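Local structure of carboxylesterase (Est-2) (Archaeoglobus fulgidus, 5FRD) at residues I7-G11 / V12-L16; H88-G91 / G92-Q96; D163-H166 / L167-L171. The protein is probably an alpha/beta-hydrolase carboxylesterase that cleaves carboxylic esters, and it carries a coenzyme A molecule bound near its active site. One frame throughout, in Å; residues are numbered along the deposited sequence. Where two conformers were deposited one is given.

The three interactions follow one another along the chain at very different depths. Interaction 1 is a hairpin at one edge of the central sheet, partly open to solvent and away from the coenzyme A site. Interaction 2 lies near the middle of the molecule, fully buried, where strand 83-88 passes into helix 90-101. Interaction 3 is a partly buried run of helix 162-173, and it meets interaction 2 where Leu-90 packs on Asp-168. The chemistry changes accordingly: cross-strand backbone pairs with a valine-rich face in the first, glycines and small side chains in the second, and leucines, a histidine and a buried carboxylate in the third.

Interaction 1 of 3, residues I7-G11 / V12-L16; sequences IDVDG and VKVSL
The backbone N of Val-9 reaches Val-12 O at 2.8 Å, almost perfectly straight at the hydrogen (178°), and Val-12 N answers by donating to Val-9 O at 2.9 Å. This reciprocal pair closes a beta hairpin with a two-residue loop: a type I' turn runs from Val-9 to Val-12 between strands 3-9 and 12-18, with Asp-10 and Gly-11 at its corners, both at positive phi. Two residues further from the turn, Ile-7 and Val-14 repeat the exchange, with Ile-7 N meeting Val-14 O at 2.9 Å.

Between these pairs stands the non-hydrogen-bonded couple Asp-8 and Lys-13, whose side chains occupy the other face. In the conformer described, Asp-8 holds CG anti to the backbone N (chi1 -178°), and its OD2 accepts from Gly-11 N at 3.0 Å on its syn side, though somewhat out of the carboxylate plane. This is an Asx motif, the carboxylate accepting from the backbone N three residues on, inside the turn. In the conformers given, Lys-13 NZ bonds to Gln-56 O and Asp-10 OD2 to Tyr-70 OH.

The apolar face carries Ile-7, Val-9, Val-12 and Val-14, with helix 65-79 packed on it through Tyr-71, Glu-74 and Ser-75. Val-9 CG2 touches Val-14 CG2 at 4.0 Å across the diagonal. Ile-7 lies alongside Val-14, CG1 to CB 3.9 Å. Because its CG1 branch sits between backbone N and carbonyl carbon, Ile-7 also meets Leu-16, whose CD1 is 3.9 Å from both Ile-7 CG1 and Ile-7 CD1.

Interaction 2 of 3, residues H88-G91 / G92-Q96; sequences HSLG and GAVAQ
Leu-90 and Val-94 sit one helical turn apart, and in the Leu-90 conformer given their branches meet loosely, Leu-90 CD1 to Val-94 CG2 4.3 Å. Val-94 places CG1 anti to its backbone N (chi1 173°), which leaves CG2 beside that N and 3.4 Å from Leu-90 O. The methyl of Ala-93 comes against the same carbonyl, CB to Leu-90 O 3.3 Å. On the strand side, Ser-89 CB lies over the centre of the His-88 ring, 4.1 Å above its plane, while His-88 NE2 bonds to His-228 O.

Ser-89 bends the chain sharply (phi 56°, psi -117°) from strand 83-88 into helix 90-101, consistent with the nucleophile elbow of alpha/beta hydrolases. Its side chain is about 4 Å from the bound coenzyme A. Ser-89 O accepts Ala-93 N at 3.1 Å and also a bond from Thr-114 OG1. Gly-91 and Gly-92 follow Leu-90 in the first turn, so two successive positions there carry no side chain. Gln-96 folds back on that turn: its NE2 reaches Gly-92 O at 3.1 Å from one face of the carbonyl, while its own backbone N bonds from the opposite face. NE2 also bonds to Gly-115 O, and OE1 to Tyr-181 OH.

Interaction 3 of 3, residues D163-H166 / L167-L171; sequences DVLH and LDLSL
His-166 O is gripped twice by Ser-170, whose backbone N reaches it at 2.9 Å and whose hydroxyl OG, in the Ser-170 conformer given, donates to it at 3.0 Å. The two donors approach from opposite faces of the carbonyl. With OG anti to its carbonyl carbon (chi1 -68°), this conformer lays the hydroxyl back along the helix and also over one face of the His-166 ring, 3.6 Å above its plane and nearer the ring's margin than its centre. On the next flank Leu-165 and Leu-169 run alongside each other in the same direction, with CD1 to CD1 3.9 Å. Val-164 and Asp-168 form the third pair: in the Val-164 conformer given, Val-164 CG1 touches Asp-168 OD2 at 3.7 Å.

Beneath these side chains, ordinary i to i+4 bonds hold helix 162-173, among them Leu-169 N to Leu-165 O at 2.9 Å. The helix belongs to the helical region between strands 106-112 and 192-197, where alpha/beta hydrolases commonly carry a cap over the active site. Leu-125 of helix 122-125 and Leu-128 of helix 127-130 pack against both His-166 and Leu-169. The side chain of Leu-169 comes about 4 Å from the bound coenzyme A, so this flank borders the ligand.

Asp-168 is positioned by the body of the protein: its OD2 accepts from His-54 NE2 and from Gly-31 N. Two donors on one oxygen of a buried carboxylate would probably stabilise its negative charge, and that charge may in turn favour a protonated His-54.

Interaction 1 of 3, residues I7-G11 / V12-L16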
ATOM      1  N   ILE A   7      -7.605  17.788   3.206  1.00 12.81           N
ATOM      2  CA  ILE A   7      -8.971  17.759   2.659  1.00 14.18           C
ATOM      3  C   ILE A   7      -9.898  17.279   3.758  1.00 14.16           C
ATOM      4  O   ILE A   7      -9.479  16.858   4.841  1.00 15.38           O
ATOM      5  CB  ILE A   7      -9.079  16.833   1.421  1.00 14.84           C
ATOM      6  CG1 ILE A   7      -8.850  15.374   1.781  1.00 14.48           C
ATOM      7  CG2 ILE A   7      -8.141  17.320   0.335  1.00 14.63           C
ATOM      8  CD1 ILE A   7      -9.120  14.423   0.651  1.00 15.71           C
ATOM      9  N   ASP A   8     -11.203  17.362   3.480  1.00 15.48           N
ATOM     10  CA  ASP A   8     -12.221  16.880   4.410  0.70 18.44           C
ATOM     11  C   ASP A   8     -13.024  15.786   3.744  1.00 17.21           C
ATOM     12  O   ASP A   8     -13.483  15.961   2.616  1.00 20.71           O
ATOM     13  CB  ASP A   8     -13.160  18.018   4.804  0.70 20.20           C
ATOM     14  CG  ASP A   8     -14.207  17.559   5.811  0.70 25.14           C
ATOM     15  OD1 ASP A   8     -13.863  17.448   7.003  0.70 32.47           O
ATOM     16  OD2 ASP A   8     -15.353  17.270   5.389  0.70 31.58           O
ATOM     17  N   VAL A   9     -13.168  14.660   4.431  1.00 16.56           N
ATOM     18  CA  VAL A   9     -14.040  13.587   4.004  1.00 16.96           C
ATOM     19  C   VAL A   9     -15.102  13.352   5.090  1.00 18.39           C
ATOM     20  O   VAL A   9     -14.815  12.755   6.114  1.00 20.21           O
ATOM     21  CB  VAL A   9     -13.271  12.278   3.707  1.00 20.21           C
ATOM     22  CG1 VAL A   9     -14.220  11.152   3.324  1.00 22.79           C
ATOM     23  CG2 VAL A   9     -12.246  12.529   2.602  1.00 20.96           C
ATOM     24  N   ASP A  10     -16.334  13.829   4.815  1.00 25.38           N
ATOM     25  CA  ASP A  10     -17.459  13.704   5.767  0.70 26.43           C
ATOM     26  C   ASP A  10     -17.117  14.161   7.180  1.00 25.68           C
ATOM     27  O   ASP A  10     -17.489  13.523   8.161  1.00 30.33           O
ATOM     28  CB  ASP A  10     -17.934  12.251   5.828  0.70 29.81           C
ATOM     29  CG  ASP A  10     -18.338  11.712   4.482  0.70 35.52           C
ATOM     30  OD1 ASP A  10     -18.641  12.517   3.577  0.70 39.38           O
ATOM     31  OD2 ASP A  10     -18.343  10.472   4.339  0.70 40.43           O
ATOM     32  N   GLY A  11     -16.377  15.249   7.279  1.00 22.94           N
ATOM     33  CA  GLY A  11     -15.969  15.777   8.562  1.00 22.41           C
ATOM     34  C   GLY A  11     -14.694  15.207   9.166  1.00 25.35           C
ATOM     35  O   GLY A  11     -14.291  15.630  10.242  1.00 27.86           O
ATOM     36  N   VAL A  12     -14.063  14.246   8.487  1.00 21.76           N
ATOM     37  CA  VAL A  12     -12.790  13.672   8.920  1.00 20.59           C
ATOM     38  C   VAL A  12     -11.702  14.390   8.105  1.00 16.62           C
ATOM     39  O   VAL A  12     -11.729  14.373   6.866  1.00 17.81           O
ATOM     40  CB  VAL A  12     -12.743  12.156   8.660  1.00 21.29           C
ATOM     41  CG1 VAL A  12     -11.398  11.549   9.078  1.00 22.87           C
ATOM     42  CG2 VAL A  12     -13.875  11.456   9.408  1.00 23.48           C
ATOM     43  N   LYS A  13     -10.790  15.044   8.809  1.00 17.48           N
ATOM     44  CA  LYS A  13      -9.633  15.685   8.181  0.70 15.44           C
ATOM     45  C   LYS A  13      -8.690  14.585   7.691  1.00 15.86           C
ATOM     46  O   LYS A  13      -8.268  13.736   8.487  1.00 16.86           O
ATOM     47  CB  LYS A  13      -8.915  16.625   9.139  0.70 20.64           C
ATOM     48  CG  LYS A  13      -7.635  17.245   8.567  0.70 33.05           C
ATOM     49  CD  LYS A  13      -7.042  18.348   9.451  0.70 47.53           C
ATOM     50  CE  LYS A  13      -6.454  17.925  10.781  0.70 46.64           C
ATOM     51  NZ  LYS A  13      -5.837  16.571  10.781  0.70 39.40           N
ATOM     52  N   VAL A  14      -8.382  14.651   6.403  1.00 13.53           N
ATOM     53  CA  VAL A  14      -7.442  13.715   5.765  1.00 13.82           C
ATOM     54  C   VAL A  14      -6.275  14.528   5.235  1.00 12.87           C
ATOM     55  O   VAL A  14      -6.447  15.448   4.452  1.00 13.19           O
ATOM     56  CB  VAL A  14      -8.107  12.907   4.648  1.00 13.89           C
ATOM     57  CG1 VAL A  14      -7.089  12.026   3.917  1.00 13.76           C
ATOM     58  CG2 VAL A  14      -9.225  12.022   5.220  1.00 15.10           C
ATOM     59  N   SER A  15      -5.055  14.139   5.639  1.00 12.05           N
ATOM     60  CA  SER A  15      -3.841  14.728   5.105  1.00 12.31           C
ATOM     61  C   SER A  15      -3.276  13.860   3.994  1.00 11.21           C
ATOM     62  O   SER A  15      -3.432  12.635   4.031  1.00 12.77           O
ATOM     63  CB  SER A  15      -2.813  14.882   6.201  1.00 12.04           C
ATOM     64  OG  SER A  15      -1.740  15.719   5.751  1.00 13.89           O
ATOM     65  N   LEU A  16      -2.664  14.511   3.036  1.00 11.37           N
ATOM     66  CA  LEU A  16      -1.920  13.827   1.966  1.00 11.07           C
ATOM     67  C   LEU A  16      -0.596  14.515   1.752  1.00 12.32           C
ATOM     68  O   LEU A  16      -0.462  15.711   1.962  1.00 12.36           O
ATOM     69  CB  LEU A  16      -2.700  13.763   0.656  1.00 12.50           C
ATOM     70  CG  LEU A  16      -4.106  13.139   0.730  1.00 11.89           C
ATOM     71  CD1 LEU A  16      -5.197  14.205   0.911  1.00 13.90           C
ATOM     72  CD2 LEU A  16      -4.423  12.328  -0.499  1.00 12.50           C
TER

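Interaction 2 of 3, residues H88-G91 / G92-Q96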
ATOM      1  N   HIS A  88       0.376  -0.765  -0.927  1.00 12.12           N
ATOM      2  CA  HIS A  88       1.332  -1.636  -0.264  1.00 12.24           C
ATOM      3  C   HIS A  88       0.675  -2.369   0.885  1.00 12.33           C
ATOM      4  O   HIS A  88       0.169  -1.740   1.807  1.00 13.11           O
ATOM      5  CB  HIS A  88       2.504  -0.851   0.245  1.00 13.19           C
ATOM      6  CG  HIS A  88       3.522  -1.687   0.937  1.00 13.35           C
ATOM      7  ND1 HIS A  88       4.028  -1.380   2.175  1.00 19.07           N
ATOM      8  CD2 HIS A  88       4.128  -2.825   0.555  1.00 16.50           C
ATOM      9  CE1 HIS A  88       4.907  -2.306   2.529  1.00 20.60           C
ATOM     10  NE2 HIS A  88       5.003  -3.185   1.556  1.00 17.84           N
ATOM     11  N   SER A  89       0.709  -3.706   0.854  1.00 14.43           N
ATOM     12  CA  SER A  89       0.267  -4.573   1.960  1.00 15.41           C
ATOM     13  C   SER A  89      -1.190  -4.295   2.381  1.00 14.95           C
ATOM     14  O   SER A  89      -2.053  -4.487   1.528  1.00 15.99           O
ATOM     15  CB  SER A  89       1.291  -4.535   3.093  1.00 16.93           C
ATOM     16  OG  SER A  89       1.221  -5.749   3.865  1.00 18.98           O
ATOM     17  N   LEU A  90      -1.494  -3.851   3.605  1.00 14.57           N
ATOM     18  CA  LEU A  90      -2.838  -3.336   3.908  0.70 14.23           C
ATOM     19  C   LEU A  90      -3.328  -2.390   2.810  1.00 13.87           C
ATOM     20  O   LEU A  90      -4.505  -2.441   2.404  1.00 14.15           O
ATOM     21  CB  LEU A  90      -2.849  -2.571   5.230  0.70 15.34           C
ATOM     22  CG  LEU A  90      -4.076  -1.699   5.559  0.70 16.91           C
ATOM     23  CD1 LEU A  90      -5.283  -2.575   5.771  0.70 15.52           C
ATOM     24  CD2 LEU A  90      -3.815  -0.812   6.770  0.70 18.77           C
ATOM     25  N   GLY A  91      -2.470  -1.479   2.357  1.00 12.92           N
ATOM     26  CA  GLY A  91      -2.872  -0.518   1.324  1.00 12.88           C
ATOM     27  C   GLY A  91      -3.241  -1.178   0.010  1.00 12.86           C
ATOM     28  O   GLY A  91      -4.013  -0.632  -0.786  1.00 13.00           O
ATOM     29  N   GLY A  92      -2.639  -2.346  -0.275  1.00 12.70           N
ATOM     30  CA  GLY A  92      -3.018  -3.138  -1.437  1.00 15.23           C
ATOM     31  C   GLY A  92      -4.379  -3.789  -1.275  1.00 14.40           C
ATOM     32  O   GLY A  92      -5.093  -3.964  -2.261  1.00 14.20           O
ATOM     33  N   ALA A  93      -4.736  -4.150  -0.058  1.00 13.57           N
ATOM     34  CA  ALA A  93      -6.104  -4.642   0.249  1.00 12.20           C
ATOM     35  C   ALA A  93      -7.096  -3.505   0.052  1.00 13.42           C
ATOM     36  O   ALA A  93      -8.166  -3.670  -0.561  1.00 15.52           O
ATOM     37  CB  ALA A  93      -6.187  -5.219   1.640  1.00 12.95           C
ATOM     38  N   VAL A  94      -6.760  -2.334   0.567  1.00 13.00           N
ATOM     39  CA  VAL A  94      -7.571  -1.126   0.382  1.00 12.97           C
ATOM     40  C   VAL A  94      -7.711  -0.832  -1.103  1.00 15.62           C
ATOM     41  O   VAL A  94      -8.825  -0.564  -1.569  1.00 14.84           O
ATOM     42  CB  VAL A  94      -6.980   0.071   1.154  1.00 13.27           C
ATOM     43  CG1 VAL A  94      -7.722   1.357   0.810  1.00 16.41           C
ATOM     44  CG2 VAL A  94      -7.019  -0.192   2.646  1.00 15.17           C
ATOM     45  N   ALA A  95      -6.626  -0.922  -1.878  1.00 13.14           N
ATOM     46  CA  ALA A  95      -6.695  -0.711  -3.313  1.00 13.59           C
ATOM     47  C   ALA A  95      -7.643  -1.677  -4.016  1.00 15.16           C
ATOM     48  O   ALA A  95      -8.373  -1.258  -4.918  1.00 15.96           O
ATOM     49  CB  ALA A  95      -5.300  -0.801  -3.931  1.00 14.27           C
ATOM     50  N   GLN A  96      -7.605  -2.953  -3.645  1.00 14.15           N
ATOM     51  CA  GLN A  96      -8.483  -3.931  -4.258  1.00 14.62           C
ATOM     52  C   GLN A  96      -9.944  -3.592  -3.944  1.00 17.46           C
ATOM     53  O   GLN A  96     -10.773  -3.604  -4.876  1.00 18.39           O
ATOM     54  CB  GLN A  96      -8.155  -5.332  -3.759  1.00 16.00           C
ATOM     55  CG  GLN A  96      -6.828  -5.852  -4.266  1.00 15.85           C
ATOM     56  CD  GLN A  96      -6.422  -7.108  -3.556  1.00 16.03           C
ATOM     57  OE1 GLN A  96      -6.947  -8.180  -3.841  1.00 17.12           O
ATOM     58  NE2 GLN A  96      -5.522  -6.996  -2.589  1.00 15.70           N
TER

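Interaction 3 of 3, residues D163-H166 / L167-L171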
ATOM      1  N   ASP A 163      -0.603   0.279  19.093  1.00 15.99           N
ATOM      2  CA  ASP A 163      -2.057   0.139  19.133  1.00 17.62           C
ATOM      3  C   ASP A 163      -2.654   0.215  17.729  1.00 17.90           C
ATOM      4  O   ASP A 163      -3.459  -0.651  17.335  1.00 17.77           O
ATOM      5  CB  ASP A 163      -2.683   1.180  20.049  1.00 19.39           C
ATOM      6  CG  ASP A 163      -2.302   1.000  21.523  1.00 36.15           C
ATOM      7  OD1 ASP A 163      -1.724  -0.038  21.914  1.00 35.58           O
ATOM      8  OD2 ASP A 163      -2.609   1.911  22.305  1.00 49.41           O
ATOM      9  N   VAL A 164      -2.256   1.215  16.944  1.00 16.49           N
ATOM     10  CA  VAL A 164      -2.747   1.330  15.557  0.60 16.07           C
ATOM     11  C   VAL A 164      -2.213   0.184  14.698  1.00 15.29           C
ATOM     12  O   VAL A 164      -2.934  -0.324  13.848  1.00 14.93           O
ATOM     13  CB  VAL A 164      -2.439   2.714  14.948  0.60 15.09           C
ATOM     14  CG1 VAL A 164      -2.756   2.786  13.457  0.60 17.22           C
ATOM     15  CG2 VAL A 164      -3.271   3.773  15.646  0.60 16.23           C
ATOM     16  N   LEU A 165      -0.968  -0.233  14.900  1.00 14.11           N
ATOM     17  CA  LEU A 165      -0.420  -1.350  14.151  1.00 14.24           C
ATOM     18  C   LEU A 165      -1.259  -2.589  14.387  1.00 16.16           C
ATOM     19  O   LEU A 165      -1.586  -3.297  13.434  1.00 15.37           O
ATOM     20  CB  LEU A 165       1.026  -1.597  14.551  1.00 15.16           C
ATOM     21  CG  LEU A 165       1.721  -2.798  13.966  1.00 16.33           C
ATOM     22  CD1 LEU A 165       1.818  -2.712  12.446  1.00 17.02           C
ATOM     23  CD2 LEU A 165       3.113  -2.994  14.572  1.00 17.64           C
ATOM     24  N   HIS A 166      -1.616  -2.857  15.638  1.00 16.33           N
ATOM     25  CA  HIS A 166      -2.427  -4.029  15.936  1.00 17.71           C
ATOM     26  C   HIS A 166      -3.819  -3.901  15.315  1.00 17.29           C
ATOM     27  O   HIS A 166      -4.317  -4.878  14.712  1.00 16.82           O
ATOM     28  CB  HIS A 166      -2.530  -4.248  17.450  1.00 18.27           C
ATOM     29  CG  HIS A 166      -3.307  -5.462  17.814  1.00 20.61           C
ATOM     30  ND1 HIS A 166      -4.639  -5.405  18.166  1.00 37.25           N
ATOM     31  CD2 HIS A 166      -2.956  -6.761  17.851  1.00 31.03           C
ATOM     32  CE1 HIS A 166      -5.073  -6.628  18.415  1.00 30.38           C
ATOM     33  NE2 HIS A 166      -4.071  -7.468  18.238  1.00 25.72           N
ATOM     34  N   LEU A 167      -4.435  -2.732  15.353  1.00 16.20           N
ATOM     35  CA  LEU A 167      -5.737  -2.538  14.699  1.00 16.24           C
ATOM     36  C   LEU A 167      -5.654  -2.788  13.212  1.00 16.89           C
ATOM     37  O   LEU A 167      -6.491  -3.508  12.640  1.00 17.38           O
ATOM     38  CB  LEU A 167      -6.288  -1.142  14.940  1.00 17.08           C
ATOM     39  CG  LEU A 167      -6.717  -0.812  16.375  1.00 27.04           C
ATOM     40  CD1 LEU A 167      -7.108   0.654  16.452  1.00 30.79           C
ATOM     41  CD2 LEU A 167      -7.867  -1.696  16.843  1.00 30.49           C
ATOM     42  N   ASP A 168      -4.639  -2.239  12.569  1.00 14.84           N
ATOM     43  CA  ASP A 168      -4.450  -2.400  11.120  1.00 14.49           C
ATOM     44  C   ASP A 168      -4.228  -3.870  10.765  1.00 15.40           C
ATOM     45  O   ASP A 168      -4.772  -4.372   9.793  1.00 15.73           O
ATOM     46  CB  ASP A 168      -3.207  -1.616  10.644  1.00 15.65           C
ATOM     47  CG  ASP A 168      -3.388  -0.110  10.642  1.00 19.85           C
ATOM     48  OD1 ASP A 168      -4.524   0.405  10.737  1.00 19.87           O
ATOM     49  OD2 ASP A 168      -2.325   0.612  10.534  1.00 18.40           O
ATOM     50  N   LEU A 169      -3.365  -4.564  11.502  1.00 14.68           N
ATOM     51  CA  LEU A 169      -3.078  -5.969  11.236  1.00 15.03           C
ATOM     52  C   LEU A 169      -4.301  -6.832  11.492  1.00 15.76           C
ATOM     53  O   LEU A 169      -4.474  -7.845  10.814  1.00 16.84           O
ATOM     54  CB  LEU A 169      -1.886  -6.464  12.034  1.00 15.35           C
ATOM     55  CG  LEU A 169      -0.540  -5.890  11.592  1.00 17.54           C
ATOM     56  CD1 LEU A 169       0.526  -6.344  12.584  1.00 18.85           C
ATOM     57  CD2 LEU A 169      -0.157  -6.331  10.199  1.00 18.39           C
ATOM     58  N   SER A 170      -5.120  -6.479  12.460  1.00 16.10           N
ATOM     59  CA  SER A 170      -6.388  -7.189  12.671  0.75 16.00           C
ATOM     60  C   SER A 170      -7.307  -7.056  11.466  1.00 19.41           C
ATOM     61  O   SER A 170      -8.003  -8.011  11.112  1.00 20.20           O
ATOM     62  CB  SER A 170      -7.070  -6.667  13.928  0.75 18.28           C
ATOM     63  OG  SER A 170      -6.344  -7.028  15.082  0.75 20.34           O
ATOM     64  N   LEU A 171      -7.301  -5.896  10.802  1.00 17.28           N
ATOM     65  CA  LEU A 171      -8.092  -5.731   9.583  1.00 17.01           C
ATOM     66  C   LEU A 171      -7.514  -6.578   8.469  1.00 17.95           C
ATOM     67  O   LEU A 171      -8.264  -7.205   7.714  1.00 19.29           O
ATOM     68  CB  LEU A 171      -8.146  -4.277   9.132  1.00 18.56           C
ATOM     69  CG  LEU A 171      -8.814  -3.260  10.057  1.00 21.81           C
ATOM     70  CD1 LEU A 171      -8.862  -1.887   9.401  1.00 22.95           C
ATOM     71  CD2 LEU A 171     -10.205  -3.676  10.500  1.00 25.30           C
TER